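Local coordinates for PmoD (Methylocystis sp. ATCC 49242, PDB 6CPD), which binds copper through its periplasmic cupredoxin-like domain and is probably linked to methane oxidation in the bacterium that makes it, at residues M41-E46 with F93-N98; E56-R61 with K73-L78. One frame throughout, in Å; residues are numbered along the deposited sequence.

Contact 1: M41-E46 with F93-N98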
ATOM      1  N   MET B  41      -9.565 -10.337   2.464  1.00 29.21           N
ATOM      2  CA  MET B  41      -8.600  -9.613   1.638  1.00 27.27           C
ATOM      3  C   MET B  41      -9.113  -9.444   0.220  1.00 30.70           C
ATOM      4  O   MET B  41      -9.383 -10.435  -0.465  1.00 32.01           O
ATOM      5  CB  MET B  41      -7.261 -10.341   1.629  1.00 27.28           C
ATOM      6  CG  MET B  41      -6.732 -10.621   3.037  1.00 34.38           C
ATOM      7  SD  MET B  41      -5.063 -11.300   3.009  1.00 64.61           S
ATOM      8  CE  MET B  41      -4.419 -10.414   1.597  1.00 37.28           C
ATOM      9  N   ALA B  42      -9.236  -8.188  -0.212  1.00 28.30           N
ATOM     10  CA  ALA B  42      -9.731  -7.872  -1.544  1.00 30.19           C
ATOM     11  C   ALA B  42      -8.602  -7.394  -2.457  1.00 32.59           C
ATOM     12  O   ALA B  42      -7.818  -6.518  -2.075  1.00 33.07           O
ATOM     13  CB  ALA B  42     -10.828  -6.818  -1.461  1.00 31.79           C
ATOM     14  N   PHE B  43      -8.547  -7.967  -3.659  1.00 29.56           N
ATOM     15  CA  PHE B  43      -7.492  -7.706  -4.642  1.00 31.65           C
ATOM     16  C   PHE B  43      -8.092  -6.988  -5.847  1.00 27.92           C
ATOM     17  O   PHE B  43      -9.154  -7.369  -6.340  1.00 32.77           O
ATOM     18  CB  PHE B  43      -6.821  -9.014  -5.079  1.00 32.15           C
ATOM     19  CG  PHE B  43      -6.102  -9.724  -3.968  1.00 29.96           C
ATOM     20  CD1 PHE B  43      -6.801 -10.504  -3.064  1.00 34.33           C
ATOM     21  CD2 PHE B  43      -4.732  -9.606  -3.825  1.00 24.99           C
ATOM     22  CE1 PHE B  43      -6.142 -11.145  -2.030  1.00 37.01           C
ATOM     23  CE2 PHE B  43      -4.069 -10.244  -2.800  1.00 32.25           C
ATOM     24  CZ  PHE B  43      -4.776 -11.022  -1.903  1.00 33.18           C
ATOM     25  N   ASP B  44      -7.411  -5.941  -6.305  1.00 24.94           N
ATOM     26  CA  ASP B  44      -7.852  -5.159  -7.457  1.00 24.68           C
ATOM     27  C   ASP B  44      -6.653  -5.052  -8.414  1.00 26.37           C
ATOM     28  O   ASP B  44      -5.705  -4.308  -8.166  1.00 26.45           O
ATOM     29  CB  ASP B  44      -8.314  -3.761  -7.021  1.00 29.25           C
ATOM     30  CG  ASP B  44      -8.775  -2.878  -8.193  1.00 45.16           C
ATOM     31  OD1 ASP B  44      -8.563  -3.227  -9.378  1.00 46.44           O
ATOM     32  OD2 ASP B  44      -9.297  -1.776  -7.914  1.00 55.23           O
ATOM     33  N   ILE B  45      -6.713  -5.766  -9.521  1.00 26.90           N
ATOM     34  CA  ILE B  45      -5.616  -5.791 -10.469  1.00 28.56           C
ATOM     35  C   ILE B  45      -5.600  -4.532 -11.333  1.00 31.39           C
ATOM     36  O   ILE B  45      -6.564  -4.272 -12.053  1.00 32.52           O
ATOM     37  CB  ILE B  45      -5.724  -7.032 -11.365  1.00 36.72           C
ATOM     38  CG1 ILE B  45      -5.704  -8.302 -10.495  1.00 37.76           C
ATOM     39  CG2 ILE B  45      -4.618  -7.030 -12.379  1.00 34.69           C
ATOM     40  CD1 ILE B  45      -6.145  -9.558 -11.241  1.00 41.18           C
ATOM     41  N   GLU B  46      -4.530  -3.732 -11.256  1.00 28.48           N
ATOM     42  CA  GLU B  46      -4.520  -2.444 -11.948  1.00 29.18           C
ATOM     43  C   GLU B  46      -4.415  -2.554 -13.472  1.00 37.03           C
ATOM     44  O   GLU B  46      -5.023  -1.764 -14.182  1.00 39.14           O
ATOM     45  CB  GLU B  46      -3.374  -1.552 -11.440  1.00 32.61           C
ATOM     46  CG  GLU B  46      -3.605  -0.980 -10.040  1.00 36.19           C
ATOM     47  CD  GLU B  46      -2.552   0.052  -9.628  1.00 39.91           C
ATOM     48  OE1 GLU B  46      -1.508   0.174 -10.313  1.00 43.21           O
ATOM     49  OE2 GLU B  46      -2.786   0.761  -8.630  1.00 41.48           O
ATOM     50  N   PHE B  93     -11.005  -9.773  -6.984  1.00 38.53           N
ATOM     51  CA  PHE B  93     -11.470 -10.956  -6.250  1.00 39.82           C
ATOM     52  C   PHE B  93     -11.210 -10.766  -4.764  1.00 37.45           C
ATOM     53  O   PHE B  93     -10.415  -9.912  -4.374  1.00 34.54           O
ATOM     54  CB  PHE B  93     -10.809 -12.250  -6.767  1.00 36.72           C
ATOM     55  CG  PHE B  93      -9.309 -12.324  -6.546  1.00 42.26           C
ATOM     56  CD1 PHE B  93      -8.430 -11.679  -7.403  1.00 41.05           C
ATOM     57  CD2 PHE B  93      -8.783 -13.075  -5.505  1.00 43.51           C
ATOM     58  CE1 PHE B  93      -7.061 -11.770  -7.216  1.00 44.28           C
ATOM     59  CE2 PHE B  93      -7.415 -13.167  -5.311  1.00 42.43           C
ATOM     60  CZ  PHE B  93      -6.553 -12.514  -6.160  1.00 43.78           C
ATOM     61  N   SER B  94     -11.881 -11.562  -3.940  1.00 34.78           N
ATOM     62  CA  SER B  94     -11.678 -11.506  -2.499  1.00 33.58           C
ATOM     63  C   SER B  94     -11.394 -12.901  -1.970  1.00 33.79           C
ATOM     64  O   SER B  94     -11.840 -13.889  -2.553  1.00 33.50           O
ATOM     65  CB  SER B  94     -12.907 -10.936  -1.782  1.00 42.37           C
ATOM     66  OG  SER B  94     -13.118  -9.567  -2.090  1.00 52.35           O
ATOM     67  N   VAL B  95     -10.637 -12.970  -0.878  1.00 30.73           N
ATOM     68  CA  VAL B  95     -10.446 -14.215  -0.149  1.00 37.17           C
ATOM     69  C   VAL B  95     -10.799 -13.932   1.308  1.00 35.40           C
ATOM     70  O   VAL B  95     -10.651 -12.804   1.793  1.00 33.76           O
ATOM     71  CB  VAL B  95      -9.006 -14.776  -0.272  1.00 44.81           C
ATOM     72  CG1 VAL B  95      -8.476 -14.559  -1.671  1.00 50.05           C
ATOM     73  CG2 VAL B  95      -8.091 -14.134   0.724  1.00 35.72           C
ATOM     74  N   GLU B  96     -11.357 -14.936   1.969  1.00 32.59           N
ATOM     75  CA  GLU B  96     -11.713 -14.821   3.365  1.00 32.01           C
ATOM     76  C   GLU B  96     -10.978 -15.897   4.133  1.00 35.12           C
ATOM     77  O   GLU B  96     -10.852 -17.021   3.656  1.00 39.75           O
ATOM     78  CB  GLU B  96     -13.233 -14.948   3.556  1.00 35.29           C
ATOM     79  CG  GLU B  96     -13.706 -14.867   5.008  1.00 36.10           C
ATOM     80  CD  GLU B  96     -13.633 -16.199   5.755  1.00 48.83           C
ATOM     81  OE1 GLU B  96     -13.524 -17.257   5.102  1.00 48.74           O
ATOM     82  OE2 GLU B  96     -13.682 -16.179   7.007  1.00 55.87           O
ATOM     83  N   HIS B  97     -10.476 -15.555   5.308  1.00 31.03           N
ATOM     84  CA  HIS B  97      -9.772 -16.540   6.114  1.00 33.66           C
ATOM     85  C   HIS B  97      -9.869 -16.184   7.591  1.00 38.01           C
ATOM     86  O   HIS B  97      -9.781 -15.011   7.965  1.00 35.27           O
ATOM     87  CB  HIS B  97      -8.299 -16.634   5.688  1.00 30.57           C
ATOM     88  CG  HIS B  97      -7.547 -17.730   6.381  1.00 36.43           C
ATOM     89  ND1 HIS B  97      -7.844 -19.061   6.200  1.00 41.64           N
ATOM     90  CD2 HIS B  97      -6.530 -17.689   7.277  1.00 40.60           C
ATOM     91  CE1 HIS B  97      -7.037 -19.800   6.942  1.00 46.22           C
ATOM     92  NE2 HIS B  97      -6.231 -18.988   7.609  1.00 44.40           N
ATOM     93  N   ASN B  98     -10.059 -17.187   8.434  1.00 38.45           N
ATOM     94  CA  ASN B  98      -9.942 -16.968   9.864  1.00 39.54           C
ATOM     95  C   ASN B  98      -8.499 -17.179  10.284  1.00 40.89           C
ATOM     96  O   ASN B  98      -8.017 -18.306  10.308  1.00 46.31           O
ATOM     97  CB  ASN B  98     -10.864 -17.907  10.647  1.00 50.51           C
ATOM     98  CG  ASN B  98     -10.893 -17.591  12.138  1.00 61.95           C
ATOM     99  OD1 ASN B  98     -11.646 -16.727  12.587  1.00 68.79           O
ATOM    100  ND2 ASN B  98     -10.085 -18.315  12.917  1.00 63.39           N
TER
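Phe-93 holds its CG between its own backbone N and carbonyl carbon (chi1 65°), while Phe-43 keeps its CG beside the backbone N (chi1 -64°). Cross-strand pairing puts both side chains on one face of the sheet, and the opposite signs of chi1 then bring the rings alongside each other. The ring planes differ by only 6°, with centroids 4.7 Å apart, yet the rings are slid so far that they hardly overlap. What lies over the face of Phe-93 is chiefly the start of the Phe-43 side chain: CB of Phe-43 makes a CH-pi contact 3.8 Å from the ring centroid of Phe-93, and CD1 of Phe-43 comes to 3.5 Å from CE2 of Phe-93. Tyr-88 also stacks on Phe-93. An alanine here would probably leave the CB and ring of Phe-43 without that flat surface and Tyr-88 without its stacking partner, opening a gap beside Leu-55.

The backbones run antiparallel, pairing strand 37-45 with strand 92-99 in one sheet of the cupredoxin-type beta sandwich. Two hydrogen-bonded pairs, Met-41 with Val-95 and Phe-43 with Phe-93, flank the non-hydrogen-bonded pair Ala-42 with Ser-94. The straightest of their four bonds runs from Phe-43 N to Phe-93 O, at 2.8 Å. Carbonyl oxygens also receive CA-H contacts, as from Ser-94 CA to Met-41 O at 3.2 Å.

Alternation puts Met-41, Phe-43, Phe-93 and Val-95 on the face turned to strand 55-61, where Ile-59, Leu-55 and Leu-57 receive them. On this face Val-95 CG2 sits 4.0 Å from Met-41 CB, and its other methyl, CG1, approaches the Phe-43 ring obliquely. On the opposite face, Ala-42 CB lies 3.6 Å from Ser-94 OG.

Contact 2: E56-R61 with K73-L78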
ATOM      1  N   GLU B  56      -2.162 -17.188  -9.136  1.00 37.57           N
ATOM      2  CA  GLU B  56      -2.258 -18.093  -8.003  1.00 34.08           C
ATOM      3  C   GLU B  56      -1.938 -17.332  -6.718  1.00 34.04           C
ATOM      4  O   GLU B  56      -1.075 -16.450  -6.713  1.00 33.11           O
ATOM      5  CB  GLU B  56      -1.299 -19.267  -8.183  1.00 37.87           C
ATOM      6  CG  GLU B  56      -1.113 -20.122  -6.942  1.00 36.06           C
ATOM      7  CD  GLU B  56       0.024 -21.128  -7.074  1.00 49.56           C
ATOM      8  OE1 GLU B  56       0.862 -20.979  -7.989  1.00 50.15           O
ATOM      9  OE2 GLU B  56       0.086 -22.067  -6.248  1.00 55.45           O
ATOM     10  N   LEU B  57      -2.635 -17.654  -5.635  1.00 31.17           N
ATOM     11  CA  LEU B  57      -2.321 -17.032  -4.349  1.00 30.63           C
ATOM     12  C   LEU B  57      -2.078 -18.106  -3.299  1.00 31.57           C
ATOM     13  O   LEU B  57      -2.888 -19.014  -3.136  1.00 32.11           O
ATOM     14  CB  LEU B  57      -3.453 -16.098  -3.887  1.00 31.90           C
ATOM     15  CG  LEU B  57      -3.329 -15.568  -2.444  1.00 35.36           C
ATOM     16  CD1 LEU B  57      -2.190 -14.549  -2.265  1.00 32.11           C
ATOM     17  CD2 LEU B  57      -4.659 -14.994  -1.943  1.00 34.81           C
ATOM     18  N   ARG B  58      -0.959 -17.997  -2.601  1.00 27.58           N
ATOM     19  CA  ARG B  58      -0.696 -18.836  -1.445  1.00 29.68           C
ATOM     20  C   ARG B  58      -0.257 -17.976  -0.286  1.00 33.00           C
ATOM     21  O   ARG B  58       0.712 -17.228  -0.393  1.00 36.34           O
ATOM     22  CB  ARG B  58       0.348 -19.900  -1.770  1.00 29.12           C
ATOM     23  CG  ARG B  58       0.689 -20.773  -0.562  1.00 31.75           C
ATOM     24  CD  ARG B  58       1.810 -21.729  -0.857  1.00 41.18           C
ATOM     25  NE  ARG B  58       1.289 -22.928  -1.506  1.00 54.63           N
ATOM     26  CZ  ARG B  58       1.907 -23.594  -2.467  1.00 59.85           C
ATOM     27  NH1 ARG B  58       3.069 -23.165  -2.920  1.00 67.13           N
ATOM     28  NH2 ARG B  58       1.352 -24.676  -2.984  1.00 57.49           N
ATOM     29  N   ILE B  59      -0.970 -18.070   0.827  1.00 32.71           N
ATOM     30  CA  ILE B  59      -0.540 -17.342   2.015  1.00 30.49           C
ATOM     31  C   ILE B  59       0.152 -18.330   2.945  1.00 31.30           C
ATOM     32  O   ILE B  59      -0.411 -19.367   3.287  1.00 32.01           O
ATOM     33  CB  ILE B  59      -1.725 -16.658   2.720  1.00 32.88           C
ATOM     34  CG1 ILE B  59      -2.357 -15.621   1.791  1.00 34.73           C
ATOM     35  CG2 ILE B  59      -1.267 -15.993   4.041  1.00 32.51           C
ATOM     36  CD1 ILE B  59      -3.583 -14.939   2.393  1.00 37.80           C
ATOM     37  N   ILE B  60       1.390 -18.027   3.311  1.00 28.00           N
ATOM     38  CA  ILE B  60       2.151 -18.908   4.199  1.00 29.71           C
ATOM     39  C   ILE B  60       2.541 -18.210   5.489  1.00 28.14           C
ATOM     40  O   ILE B  60       2.655 -16.977   5.552  1.00 27.91           O
ATOM     41  CB  ILE B  60       3.457 -19.416   3.543  1.00 29.57           C
ATOM     42  CG1 ILE B  60       4.370 -18.230   3.202  1.00 27.65           C
ATOM     43  CG2 ILE B  60       3.157 -20.237   2.283  1.00 31.87           C
ATOM     44  CD1 ILE B  60       5.764 -18.640   2.771  1.00 30.82           C
ATOM     45  N   ARG B  61       2.747 -19.016   6.522  1.00 32.07           N
ATOM     46  CA  ARG B  61       3.446 -18.556   7.706  1.00 31.16           C
ATOM     47  C   ARG B  61       4.867 -18.236   7.268  1.00 31.50           C
ATOM     48  O   ARG B  61       5.479 -18.991   6.507  1.00 35.24           O
ATOM     49  CB  ARG B  61       3.405 -19.635   8.808  1.00 27.50           C
ATOM     50  CG  ARG B  61       1.961 -19.949   9.219  1.00 31.10           C
ATOM     51  CD  ARG B  61       1.831 -21.135  10.149  1.00 38.38           C
ATOM     52  NE  ARG B  61       1.958 -22.423   9.468  1.00 40.30           N
ATOM     53  CZ  ARG B  61       0.973 -23.056   8.837  1.00 46.15           C
ATOM     54  NH1 ARG B  61      -0.244 -22.525   8.769  1.00 45.30           N
ATOM     55  NH2 ARG B  61       1.205 -24.233   8.267  1.00 45.94           N
ATOM     56  N   LYS B  73       5.971 -29.375  -1.371  1.00 60.42           N
ATOM     57  CA  LYS B  73       5.757 -30.025  -0.084  1.00 65.87           C
ATOM     58  C   LYS B  73       6.158 -29.100   1.068  1.00 66.41           C
ATOM     59  O   LYS B  73       5.487 -29.061   2.102  1.00 68.36           O
ATOM     60  CB  LYS B  73       6.530 -31.336   0.005  1.00 69.76           C
ATOM     61  CG  LYS B  73       6.167 -32.140   1.240  1.00 73.52           C
ATOM     62  CD  LYS B  73       6.794 -33.516   1.228  1.00 82.12           C
ATOM     63  CE  LYS B  73       8.315 -33.454   1.169  1.00 84.98           C
ATOM     64  NZ  LYS B  73       8.923 -34.823   1.147  1.00 91.25           N
ATOM     65  N   GLU B  74       7.271 -28.388   0.896  1.00 61.97           N
ATOM     66  CA  GLU B  74       7.763 -27.466   1.917  1.00 58.63           C
ATOM     67  C   GLU B  74       6.829 -26.279   2.038  1.00 51.20           C
ATOM     68  O   GLU B  74       6.522 -25.827   3.140  1.00 49.41           O
ATOM     69  CB  GLU B  74       9.186 -26.998   1.602  1.00 61.83           C
ATOM     70  CG  GLU B  74      10.273 -28.015   1.972  1.00 69.81           C
ATOM     71  CD  GLU B  74      10.269 -29.245   1.077  1.00 81.67           C
ATOM     72  OE1 GLU B  74       9.754 -29.157  -0.060  1.00 81.78           O
ATOM     73  OE2 GLU B  74      10.781 -30.303   1.511  1.00 88.11           O
ATOM     74  N   LEU B  75       6.387 -25.764   0.897  1.00 44.74           N
ATOM     75  CA  LEU B  75       5.442 -24.664   0.892  1.00 40.72           C
ATOM     76  C   LEU B  75       4.123 -25.097   1.519  1.00 43.62           C
ATOM     77  O   LEU B  75       3.492 -24.323   2.227  1.00 40.45           O
ATOM     78  CB  LEU B  75       5.237 -24.140  -0.528  1.00 42.47           C
ATOM     79  CG  LEU B  75       6.326 -23.175  -1.005  1.00 41.77           C
ATOM     80  CD1 LEU B  75       6.174 -22.860  -2.484  1.00 48.08           C
ATOM     81  CD2 LEU B  75       6.305 -21.881  -0.196  1.00 36.54           C
ATOM     82  N   ASP B  76       3.703 -26.335   1.261  1.00 45.75           N
ATOM     83  CA  ASP B  76       2.447 -26.826   1.830  1.00 50.63           C
ATOM     84  C   ASP B  76       2.478 -26.873   3.368  1.00 51.36           C
ATOM     85  O   ASP B  76       1.489 -26.541   4.030  1.00 48.36           O
ATOM     86  CB  ASP B  76       2.115 -28.213   1.269  1.00 54.12           C
ATOM     87  CG  ASP B  76       1.440 -28.145  -0.095  1.00 60.32           C
ATOM     88  OD1 ASP B  76       0.859 -27.085  -0.432  1.00 53.90           O
ATOM     89  OD2 ASP B  76       1.490 -29.152  -0.832  1.00 67.84           O
ATOM     90  N   ALA B  77       3.617 -27.273   3.925  1.00 51.27           N
ATOM     91  CA  ALA B  77       3.802 -27.321   5.376  1.00 49.58           C
ATOM     92  C   ALA B  77       3.564 -25.959   6.032  1.00 41.49           C
ATOM     93  O   ALA B  77       3.169 -25.871   7.196  1.00 39.85           O
ATOM     94  CB  ALA B  77       5.201 -27.828   5.715  1.00 53.92           C
ATOM     95  N   LEU B  78       3.837 -24.899   5.284  1.00 39.78           N
ATOM     96  CA  LEU B  78       3.710 -23.531   5.786  1.00 41.69           C
ATOM     97  C   LEU B  78       2.369 -22.863   5.453  1.00 40.94           C
ATOM     98  O   LEU B  78       2.113 -21.733   5.876  1.00 33.07           O
ATOM     99  CB  LEU B  78       4.851 -22.679   5.211  1.00 36.68           C
ATOM    100  CG  LEU B  78       6.280 -23.094   5.581  1.00 38.66           C
ATOM    101  CD1 LEU B  78       7.312 -22.323   4.761  1.00 37.16           C
ATOM    102  CD2 LEU B  78       6.481 -22.827   7.064  1.00 36.92           C
TER
HETATM  103  O   HOH W   1       3.987 -24.172   9.737  1.00 38.93           O
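Arg-61 grips the end of segment 73-78 twice, through its backbone and through its guanidinium. Its amide N donates to Leu-78 O at 2.9 Å in a nearly straight bond. Its NH2 reaches Ala-77 O at 2.8 Å, more bent, with 136° at the hydrogen. A bend at chi3 folds the guanidinium back so that Leu-78 O lies above the centre of one face, while Ala-77 O and a water sit at its edge. That water accepts from NE of Arg-61 and donates to Ala-77 O, closing a small bridged ring around the same carbonyl. Ala-77 O is thus held by two donors, and Glu-80 forms a salt bridge with NH1 of Arg-61.

Arg-58 makes a looser ionic contact. Its NH2 lies 3.5 Å from Asp-76 OD1, but the carboxylate is turned 86° from the guanidinium and the oxygen stands well outside its plane, so attraction of charge is the whole of this salt bridge. The principal partner of NH2 is Glu-72, which also brings a carboxylate close to Asp-76; the arginine charge probably eases that repulsion.

These interactions seat the short helix 72-77, an excursion between strands 55-61 and 79-86, against strand 55-61, next to the outermost strand 79-86 of the mixed sheet in the beta sandwich. Helix and strand axes come within 8.7 Å at 70°.

Apolar contacts accompany the polar ones. Leu-75 CB covers one face of the Arg-58 guanidinium, and its CD1 lies 3.2 Å from Arg-58 NH1. Ile-60 meets Leu-78 CB to CB at 3.9 Å; its CG2 faces Leu-75 CD2 at 4.3 Å, and Leu-68 and Ile-106 also touch Ile-60. Leu-78 itself leans on Pro-63 and Pro-69.

Following the chain from the N terminus, strand 37-45 supplies the first half of contact 1, and strand 55-61 comes next, opening contact 2. The loop after it leads into helix 72-77, where contact 2 closes a short excursion with 11 residues between its segments. Strand 79-86 follows, then strand 92-99 closes contact 1 across 46 intervening residues, so the smaller closure lies wholly within the larger and the two do not cross. They lie about 17 Å apart, centre to centre, on opposite sides of the chain's centre, yet strand 55-61 joins them: Leu-57 CD2 packs 3.9 Å from Val-95 CG1, tying the two sheets across the sandwich interior.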